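Local structure of ECXA (Escherichia coli, 4L63) at residues I33-P38 against V90-S94; I42-T46 against I118-N124; L192-P196 against R210-Y214. The protein binds a zinc ion and probably acts as a metallopeptidase of the metzincin type. One frame throughout, in Å; residues are numbered along the deposited sequence.

Interaction 1 (I33-P38 against V90-S94); sequences INYTVP and VVSFS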
loop_
_atom_site.group_PDB
_atom_site.type_symbol
_atom_site.label_atom_id
_atom_site.label_comp_id
_atom_site.label_asym_id
_atom_site.label_seq_id
_atom_site.Cartn_x
_atom_site.Cartn_y
_atom_site.Cartn_z
ATOM N N ILE A 33 -16.025 -28.335 1.795
ATOM C CA ILE A 33 -17.347 -27.869 2.202
ATOM C C ILE A 33 -18.465 -28.728 1.609
ATOM O O ILE A 33 -18.793 -28.631 0.421
ATOM C CB ILE A 33 -17.561 -26.386 1.828
ATOM C CG1 ILE A 33 -16.583 -25.514 2.622
ATOM C CG2 ILE A 33 -19.000 -25.964 2.086
ATOM C CD1 ILE A 33 -16.750 -24.022 2.390
ATOM N N ASN A 34 -19.039 -29.571 2.461
ATOM C CA ASN A 34 -20.112 -30.464 2.069
ATOM C C ASN A 34 -21.441 -29.721 2.123
ATOM O O ASN A 34 -21.743 -29.080 3.122
ATOM C CB ASN A 34 -20.124 -31.670 3.008
ATOM C CG ASN A 34 -19.157 -32.754 2.583
ATOM O OD1 ASN A 34 -18.657 -32.762 1.457
ATOM N ND2 ASN A 34 -18.811 -33.621 3.525
ATOM N N TYR A 35 -22.235 -29.787 1.061
ATOM C CA TYR A 35 -23.495 -29.050 1.070
ATOM C C TYR A 35 -24.647 -29.781 0.386
ATOM O O TYR A 35 -24.435 -30.554 -0.548
ATOM C CB TYR A 35 -23.299 -27.676 0.430
ATOM C CG TYR A 35 -23.019 -27.707 -1.052
ATOM C CD1 TYR A 35 -21.721 -27.863 -1.531
ATOM C CD2 TYR A 35 -24.044 -27.551 -1.975
ATOM C CE1 TYR A 35 -21.458 -27.881 -2.886
ATOM C CE2 TYR A 35 -23.790 -27.569 -3.330
ATOM C CZ TYR A 35 -22.497 -27.731 -3.781
ATOM O OH TYR A 35 -22.240 -27.747 -5.131
ATOM N N THR A 36 -25.865 -29.526 0.861
ATOM C CA THR A 36 -27.058 -30.155 0.300
ATOM C C THR A 36 -27.892 -29.163 -0.510
ATOM O O THR A 36 -28.029 -27.996 -0.134
ATOM C CB THR A 36 -27.949 -30.776 1.401
ATOM O OG1 THR A 36 -28.636 -29.741 2.114
ATOM C CG2 THR A 36 -27.118 -31.606 2.372
ATOM N N VAL A 37 -28.437 -29.635 -1.631
ATOM C CA VAL A 37 -29.304 -28.821 -2.484
ATOM C C VAL A 37 -30.507 -29.631 -2.980
ATOM O O VAL A 37 -30.357 -30.546 -3.787
ATOM C CB VAL A 37 -28.545 -28.256 -3.704
ATOM C CG1 VAL A 37 -29.495 -27.487 -4.607
ATOM C CG2 VAL A 37 -27.401 -27.360 -3.261
ATOM N N PRO A 38 -31.705 -29.249 -2.583
ATOM C CA PRO A 38 -32.916 -29.972 -2.972
ATOM C C PRO A 38 -33.264 -29.939 -4.464
ATOM O O PRO A 38 -32.974 -28.970 -5.143
ATOM C CB PRO A 38 -33.976 -29.287 -2.136
ATOM C CG PRO A 38 -33.240 -28.954 -0.867
ATOM C CD PRO A 38 -31.780 -28.788 -1.193
ATOM N N VAL A 90 -24.086 -29.735 8.267
ATOM C CA VAL A 90 -23.767 -29.593 6.847
ATOM C C VAL A 90 -24.417 -28.328 6.274
ATOM O O VAL A 90 -25.523 -27.963 6.667
ATOM C CB VAL A 90 -24.229 -30.841 6.048
ATOM C CG1 VAL A 90 -24.103 -30.623 4.549
ATOM C CG2 VAL A 90 -23.435 -32.067 6.469
ATOM N N VAL A 91 -23.723 -27.654 5.360
ATOM C CA VAL A 91 -24.262 -26.459 4.717
ATOM C C VAL A 91 -25.542 -26.792 3.948
ATOM O O VAL A 91 -25.583 -27.755 3.184
ATOM C CB VAL A 91 -23.236 -25.820 3.760
ATOM C CG1 VAL A 91 -23.860 -24.664 2.993
ATOM C CG2 VAL A 91 -22.015 -25.363 4.535
ATOM N N SER A 92 -26.585 -25.997 4.164
ATOM C CA SER A 92 -27.888 -26.272 3.574
ATOM C C SER A 92 -28.371 -25.147 2.667
ATOM O O SER A 92 -28.406 -23.981 3.069
ATOM C CB SER A 92 -28.918 -26.518 4.673
ATOM O OG SER A 92 -28.389 -27.359 5.680
ATOM N N PHE A 93 -28.738 -25.502 1.442
ATOM C CA PHE A 93 -29.386 -24.563 0.535
ATOM C C PHE A 93 -30.865 -24.917 0.448
ATOM O O PHE A 93 -31.225 -26.083 0.569
ATOM C CB PHE A 93 -28.733 -24.594 -0.848
ATOM C CG PHE A 93 -27.371 -23.959 -0.889
ATOM C CD1 PHE A 93 -26.250 -24.658 -0.471
ATOM C CD2 PHE A 93 -27.212 -22.657 -1.342
ATOM C CE1 PHE A 93 -24.992 -24.071 -0.505
ATOM C CE2 PHE A 93 -25.957 -22.062 -1.378
ATOM C CZ PHE A 93 -24.848 -22.773 -0.956
ATOM N N SER A 94 -31.718 -23.914 0.259
ATOM C CA SER A 94 -33.155 -24.149 0.160
ATOM C C SER A 94 -33.905 -22.938 -0.382
ATOM O O SER A 94 -33.345 -21.847 -0.526
ATOM C CB SER A 94 -33.735 -24.537 1.524
ATOM O OG SER A 94 -33.538 -23.506 2.475
#
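Y35 with V91, and T36 with S92, are the two parallel bridges that join strand 33-36 to strand 91-94, whose short axes come within 4.8 Å of each other and are twisted apart by 31°. The bonding follows the parallel rule that one residue is bracketed by two on the partner strand. T36 N donates to V91 O (2.9 Å) and T36 O accepts from F93 N (3.0 Å), both nearly straight, while V91 N reaches N34 O only weakly. V91 O also receives a CA-H...O contact from Y35 CA at 3.2 Å.

Y35 and V91 share a face of the sheet, with Y35 CB resting 3.8 Å from V91 CB. This is part of the mixed sheet expected of a metzincin: strand 33-36 lies between strands 78-80 and 91-96, and helices 60-70 and 146-165, the latter carrying the HExxH histidines, pack against Y35, V91 and F93. The F93 side chain is about 9 Å from that of the zinc ligand H164.

With CG set between its backbone N and carbonyl carbon (chi1 68°), Y35 brings ring atom CD2 to 3.9 Å from F93 CE1. The two rings meet obliquely, their planes 71° apart. F93 also has T36 O at its ring edge, near the plane, and V37 CG2 against its CB.

On the other face, T36 CG2 touches V90 CG1 at 3.8 Å. S92 OG turns back to donate to V90 O, just before the strand, with a weak second bond to N113 OD1.

Interaction 2 (I42-T46 against I118-N124); sequences ITINT and IDIGSFN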
loop_
_atom_site.group_PDB
_atom_site.type_symbol
_atom_site.label_atom_id
_atom_site.label_comp_id
_atom_site.label_asym_id
_atom_site.label_seq_id
_atom_site.Cartn_x
_atom_site.Cartn_y
_atom_site.Cartn_z
ATOM N N ILE A 42 -35.875 -24.000 -9.629
ATOM C CA ILE A 42 -36.542 -22.853 -9.030
ATOM C C ILE A 42 -37.588 -22.275 -9.986
ATOM O O ILE A 42 -37.310 -22.047 -11.168
ATOM C CB ILE A 42 -35.524 -21.771 -8.626
ATOM C CG1 ILE A 42 -34.925 -22.098 -7.259
ATOM C CG2 ILE A 42 -36.181 -20.421 -8.553
ATOM C CD1 ILE A 42 -34.012 -21.013 -6.724
ATOM N N THR A 43 -38.800 -22.069 -9.467
ATOM C CA THR A 43 -39.884 -21.483 -10.249
ATOM C C THR A 43 -40.221 -20.075 -9.740
ATOM O O THR A 43 -41.092 -19.905 -8.890
ATOM C CB THR A 43 -41.159 -22.363 -10.220
ATOM O OG1 THR A 43 -40.862 -23.641 -10.790
ATOM C CG2 THR A 43 -42.264 -21.715 -11.060
ATOM N N ILE A 44 -39.468 -19.094 -10.238
ATOM C CA ILE A 44 -39.773 -17.661 -10.162
ATOM C C ILE A 44 -40.552 -17.233 -11.394
ATOM O O ILE A 44 -40.120 -17.596 -12.466
ATOM C CB ILE A 44 -38.489 -16.781 -10.195
ATOM C CG1 ILE A 44 -37.398 -17.301 -9.269
ATOM C CG2 ILE A 44 -38.828 -15.350 -9.868
ATOM C CD1 ILE A 44 -36.015 -16.881 -9.692
ATOM N N ASN A 45 -41.630 -16.442 -11.265
ATOM C CA ASN A 45 -42.078 -15.480 -12.333
ATOM C C ASN A 45 -42.957 -14.282 -11.937
ATOM O O ASN A 45 -43.862 -14.385 -11.116
ATOM C CB ASN A 45 -42.813 -16.163 -13.515
ATOM C CG ASN A 45 -44.080 -16.827 -13.114
ATOM O OD1 ASN A 45 -44.332 -17.008 -11.933
ATOM N ND2 ASN A 45 -44.858 -17.258 -14.078
ATOM N N THR A 46 -42.695 -13.164 -12.622
ATOM C CA THR A 46 -43.312 -11.861 -12.340
ATOM C C THR A 46 -44.358 -11.429 -13.383
ATOM O O THR A 46 -44.468 -12.029 -14.455
ATOM C CB THR A 46 -42.238 -10.765 -12.267
ATOM O OG1 THR A 46 -42.835 -9.556 -11.787
ATOM C CG2 THR A 46 -41.696 -10.505 -13.661
ATOM N N ILE A 118 -33.163 -19.060 -0.560
ATOM C CA ILE A 118 -33.547 -18.184 -1.657
ATOM C C ILE A 118 -35.062 -18.083 -1.694
ATOM O O ILE A 118 -35.746 -19.029 -2.090
ATOM C CB ILE A 118 -33.034 -18.692 -3.024
ATOM C CG1 ILE A 118 -31.505 -18.652 -3.080
ATOM C CG2 ILE A 118 -33.636 -17.869 -4.162
ATOM C CD1 ILE A 118 -30.919 -17.265 -3.002
ATOM N N ASP A 119 -35.589 -16.945 -1.261
ATOM C CA ASP A 119 -37.029 -16.737 -1.274
ATOM C C ASP A 119 -37.528 -16.720 -2.708
ATOM O O ASP A 119 -36.933 -16.083 -3.568
ATOM C CB ASP A 119 -37.397 -15.435 -0.564
ATOM C CG ASP A 119 -38.846 -15.406 -0.130
ATOM O OD1 ASP A 119 -39.697 -14.941 -0.918
ATOM O OD2 ASP A 119 -39.135 -15.853 0.999
ATOM N N ILE A 120 -38.614 -17.435 -2.970
ATOM C CA ILE A 120 -39.172 -17.472 -4.311
ATOM C C ILE A 120 -40.275 -16.425 -4.445
ATOM O O ILE A 120 -40.429 -15.800 -5.496
ATOM C CB ILE A 120 -39.720 -18.867 -4.652
ATOM C CG1 ILE A 120 -38.649 -19.931 -4.409
ATOM C CG2 ILE A 120 -40.183 -18.913 -6.088
ATOM C CD1 ILE A 120 -37.414 -19.757 -5.259
ATOM N N GLY A 121 -41.028 -16.230 -3.366
ATOM C CA GLY A 121 -42.089 -15.237 -3.328
ATOM C C GLY A 121 -41.590 -13.806 -3.428
ATOM O O GLY A 121 -42.241 -12.962 -4.044
ATOM N N SER A 122 -40.439 -13.527 -2.819
ATOM C CA SER A 122 -39.838 -12.196 -2.902
ATOM C C SER A 122 -39.372 -11.888 -4.324
ATOM O O SER A 122 -39.563 -10.776 -4.813
ATOM C CB SER A 122 -38.665 -12.060 -1.924
ATOM O OG SER A 122 -39.121 -11.797 -0.607
ATOM N N PHE A 123 -38.767 -12.873 -4.982
ATOM C CA PHE A 123 -38.344 -12.711 -6.371
ATOM C C PHE A 123 -39.533 -12.399 -7.278
ATOM O O PHE A 123 -39.503 -11.433 -8.035
ATOM C CB PHE A 123 -37.610 -13.961 -6.864
ATOM C CG PHE A 123 -36.122 -13.909 -6.654
ATOM C CD1 PHE A 123 -35.557 -14.385 -5.486
ATOM C CD2 PHE A 123 -35.288 -13.370 -7.621
ATOM C CE1 PHE A 123 -34.191 -14.335 -5.282
ATOM C CE2 PHE A 123 -33.921 -13.314 -7.424
ATOM C CZ PHE A 123 -33.371 -13.797 -6.252
ATOM N N ASN A 124 -40.584 -13.207 -7.177
ATOM C CA ASN A 124 -41.797 -13.010 -7.971
ATOM C C ASN A 124 -42.381 -11.602 -7.845
ATOM O O ASN A 124 -43.056 -11.115 -8.752
ATOM C CB ASN A 124 -42.856 -14.041 -7.572
ATOM C CG ASN A 124 -42.421 -15.462 -7.857
ATOM O OD1 ASN A 124 -41.955 -15.768 -8.951
ATOM N ND2 ASN A 124 -42.565 -16.339 -6.871
#
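I44 meets F123 where strand 42-44 runs alongside the start of helix 120-124, their short axes 8.1 Å apart at closest and inclined by 34°. Followed outward from CB, the I44 side chain packs on the first turn of the helix through both its branches. CG1 is beside the backbone N (chi1 -46°), which leaves CG2 anti to it and pressed against F123 CB at 3.5 Å. The other branch passes the same F123 CB through CG1, and its tip, CD1, comes to 4.1 Å from F123 CD2, oblique to the ring. The N124 amide oxygen, OD1, is modelled beside CB and CG2, but its placement is doubtful.

The isoleucines earlier in the helix and two residues earlier in the strand continue this packing. I120 CD1 meets I42 CG2 at 3.6 Å, and I120 CG2 lies against T43 O. I42 CD1 touches I118 CG2 at 4.1 Å, the two side chains crossing at about a right angle.

Polar contacts close the far end. N45 N points to N124 OD1, but the contact is modelled too short and the bond is doubtful; T46 OG1 makes a weak bond of 3.4 Å to N124 O. At the start of the helix, D119 is the N-cap: its carboxylate accepts from S122 N, a capping bond that is very short in the model, and is gripped further by Y98 N, A99 N and T96 OG1, which fixes the junction of strand and helix.

Strand 41-44 pairs antiparallel with strand 56-59. Helix 146-165 packs against both segments, its L154 touching I44 and F123 and its T157 touching I118 and F123, while Y60 of helix 60-70 packs on I42 and I118.

Interaction 3 (L192-P196 against R210-Y214); sequences LNQAP and RLSHY
A195 lies over one face of the Y214 ring, a CH-pi contact in which A195 CA is 3.7 Å from the ring centroid and only 16° off its normal. Y214 CG is anti to the backbone N (chi1 164°), which swings the ring out from the helix and along the extended chain. At the ring edge, near its plane, N193 ND2 stands 3.8 Å from Y214 CE1, with amide and ring planes 71° apart.

Apolar contacts continue from A195 to P196, beyond which the chain leads into what is probably the Met-turn of the metzincins. A195 CB touches L211 CD1 at 3.9 Å, P196 CD packs on Y214 CB at 3.8 Å, and P196 CG settles on L211 CA.

No hydrogen bond crosses the contact; the polar ends of N193, Q194 and R210 have partners within their own segment or outside the contact. Q194 NE2 donates to L192 O (3.2 Å) and also bonds N229. The N193 amide is held at both ends, by E3 O and T5 N, and R210 forms a salt bridge with E9.

The N-terminal residues thus tie together loop 192-196 and helix 207-215, Y214 bonding E3 through its backbone, while R228 of helix 228-239 touches Q194 and L192.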
loop_
_atom_site.group_PDB
_atom_site.type_symbol
_atom_site.label_atom_id
_atom_site.label_comp_id
_atom_site.label_asym_id
_atom_site.label_seq_id
_atom_site.Cartn_x
_atom_site.Cartn_y
_atom_site.Cartn_z
ATOM N N LEU A 192 -4.636 -1.531 -4.980
ATOM C CA LEU A 192 -4.890 -2.217 -6.258
ATOM C C LEU A 192 -6.321 -1.969 -6.730
ATOM O O LEU A 192 -7.275 -2.299 -6.020
ATOM C CB LEU A 192 -4.622 -3.724 -6.125
ATOM C CG LEU A 192 -3.161 -4.125 -5.881
ATOM C CD1 LEU A 192 -3.020 -5.629 -5.589
ATOM C CD2 LEU A 192 -2.279 -3.742 -7.046
ATOM N N ASN A 193 -6.481 -1.369 -7.910
ATOM C CA ASN A 193 -7.826 -1.131 -8.424
ATOM C C ASN A 193 -8.492 -2.462 -8.770
ATOM O O ASN A 193 -7.814 -3.444 -9.089
ATOM C CB ASN A 193 -7.816 -0.201 -9.644
ATOM C CG ASN A 193 -9.222 0.287 -10.016
ATOM O OD1 ASN A 193 -10.074 0.510 -9.145
ATOM N ND2 ASN A 193 -9.468 0.445 -11.310
ATOM N N GLN A 194 -9.819 -2.489 -8.678
ATOM C CA GLN A 194 -10.598 -3.716 -8.787
ATOM C C GLN A 194 -12.090 -3.369 -8.801
ATOM O O GLN A 194 -12.480 -2.231 -8.513
ATOM C CB GLN A 194 -10.292 -4.668 -7.623
ATOM C CG GLN A 194 -10.371 -3.998 -6.251
ATOM C CD GLN A 194 -9.958 -4.914 -5.113
ATOM O OE1 GLN A 194 -10.721 -5.789 -4.683
ATOM N NE2 GLN A 194 -8.728 -4.744 -4.640
ATOM N N ALA A 195 -12.919 -4.352 -9.114
ATOM C CA ALA A 195 -14.370 -4.165 -9.118
ATOM C C ALA A 195 -14.900 -3.995 -7.697
ATOM O O ALA A 195 -14.253 -4.417 -6.740
ATOM C CB ALA A 195 -15.049 -5.348 -9.800
ATOM N N PRO A 196 -16.083 -3.373 -7.549
ATOM C CA PRO A 196 -16.708 -3.370 -6.218
ATOM C C PRO A 196 -16.938 -4.782 -5.677
ATOM O O PRO A 196 -17.133 -5.732 -6.450
ATOM C CB PRO A 196 -18.048 -2.650 -6.450
ATOM C CG PRO A 196 -18.273 -2.700 -7.942
ATOM C CD PRO A 196 -16.893 -2.651 -8.546
ATOM N N ARG A 210 -23.209 -0.224 -9.299
ATOM C CA ARG A 210 -21.831 0.061 -8.920
ATOM C C ARG A 210 -20.851 -0.656 -9.848
ATOM O O ARG A 210 -19.815 -0.098 -10.210
ATOM C CB ARG A 210 -21.562 -0.329 -7.459
ATOM C CG ARG A 210 -22.453 0.386 -6.446
ATOM C CD ARG A 210 -22.578 1.865 -6.773
ATOM N NE ARG A 210 -21.284 2.539 -6.762
ATOM C CZ ARG A 210 -21.042 3.700 -7.361
ATOM N NH1 ARG A 210 -22.005 4.313 -8.041
ATOM N NH2 ARG A 210 -19.831 4.240 -7.295
ATOM N N LEU A 211 -21.185 -1.883 -10.239
ATOM C CA LEU A 211 -20.316 -2.655 -11.122
ATOM C C LEU A 211 -20.246 -2.004 -12.501
ATOM O O LEU A 211 -19.176 -1.922 -13.109
ATOM C CB LEU A 211 -20.805 -4.101 -11.241
ATOM C CG LEU A 211 -19.911 -5.021 -12.077
ATOM C CD1 LEU A 211 -18.490 -5.002 -11.537
ATOM C CD2 LEU A 211 -20.459 -6.439 -12.118
ATOM N N SER A 212 -21.392 -1.536 -12.988
ATOM C CA SER A 212 -21.451 -0.834 -14.265
ATOM C C SER A 212 -20.662 0.465 -14.221
ATOM O O SER A 212 -19.957 0.807 -15.168
ATOM C CB SER A 212 -22.899 -0.548 -14.649
ATOM O OG SER A 212 -22.957 0.363 -15.731
ATOM N N HIS A 213 -20.794 1.180 -13.109
ATOM C CA HIS A 213 -20.078 2.427 -12.878
ATOM C C HIS A 213 -18.576 2.189 -13.008
ATOM O O HIS A 213 -17.847 3.021 -13.550
ATOM C CB HIS A 213 -20.448 2.982 -11.498
ATOM C CG HIS A 213 -19.910 4.351 -11.213
ATOM N ND1 HIS A 213 -18.629 4.570 -10.751
ATOM C CD2 HIS A 213 -20.490 5.571 -11.304
ATOM C CE1 HIS A 213 -18.441 5.865 -10.577
ATOM N NE2 HIS A 213 -19.555 6.497 -10.908
ATOM N N TYR A 214 -18.131 1.030 -12.533
ATOM C CA TYR A 214 -16.725 0.641 -12.599
ATOM C C TYR A 214 -16.302 0.224 -14.006
ATOM O O TYR A 214 -15.235 0.608 -14.483
ATOM C CB TYR A 214 -16.455 -0.496 -11.613
ATOM C CG TYR A 214 -15.161 -1.251 -11.836
ATOM C CD1 TYR A 214 -13.934 -0.687 -11.498
ATOM C CD2 TYR A 214 -15.168 -2.543 -12.342
ATOM C CE1 TYR A 214 -12.748 -1.383 -11.686
ATOM C CE2 TYR A 214 -13.988 -3.247 -12.532
ATOM C CZ TYR A 214 -12.783 -2.661 -12.200
ATOM O OH TYR A 214 -11.610 -3.357 -12.384
#

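Interactions 1 and 2 belong to one half of the chain and interlock, since their segments alternate in sequence; interaction 3 follows later and is separate. The centres of interactions 1 and 2 lie about 19 Å apart, and the two join directly through a probable hydrogen bond from I118 N to S94 O (2.8 Å), between neighbouring strands 91-96 and 115-119 of the same sheet. Both pack on helix 146-165, which carries zinc ligands H160 and H164. Interaction 3 lies elsewhere: its centre is about 31 Å from that of interaction 1, across the centre of the chain, and about 28 Å from that of interaction 2, with the P196 side chain about 11 Å from that of H160.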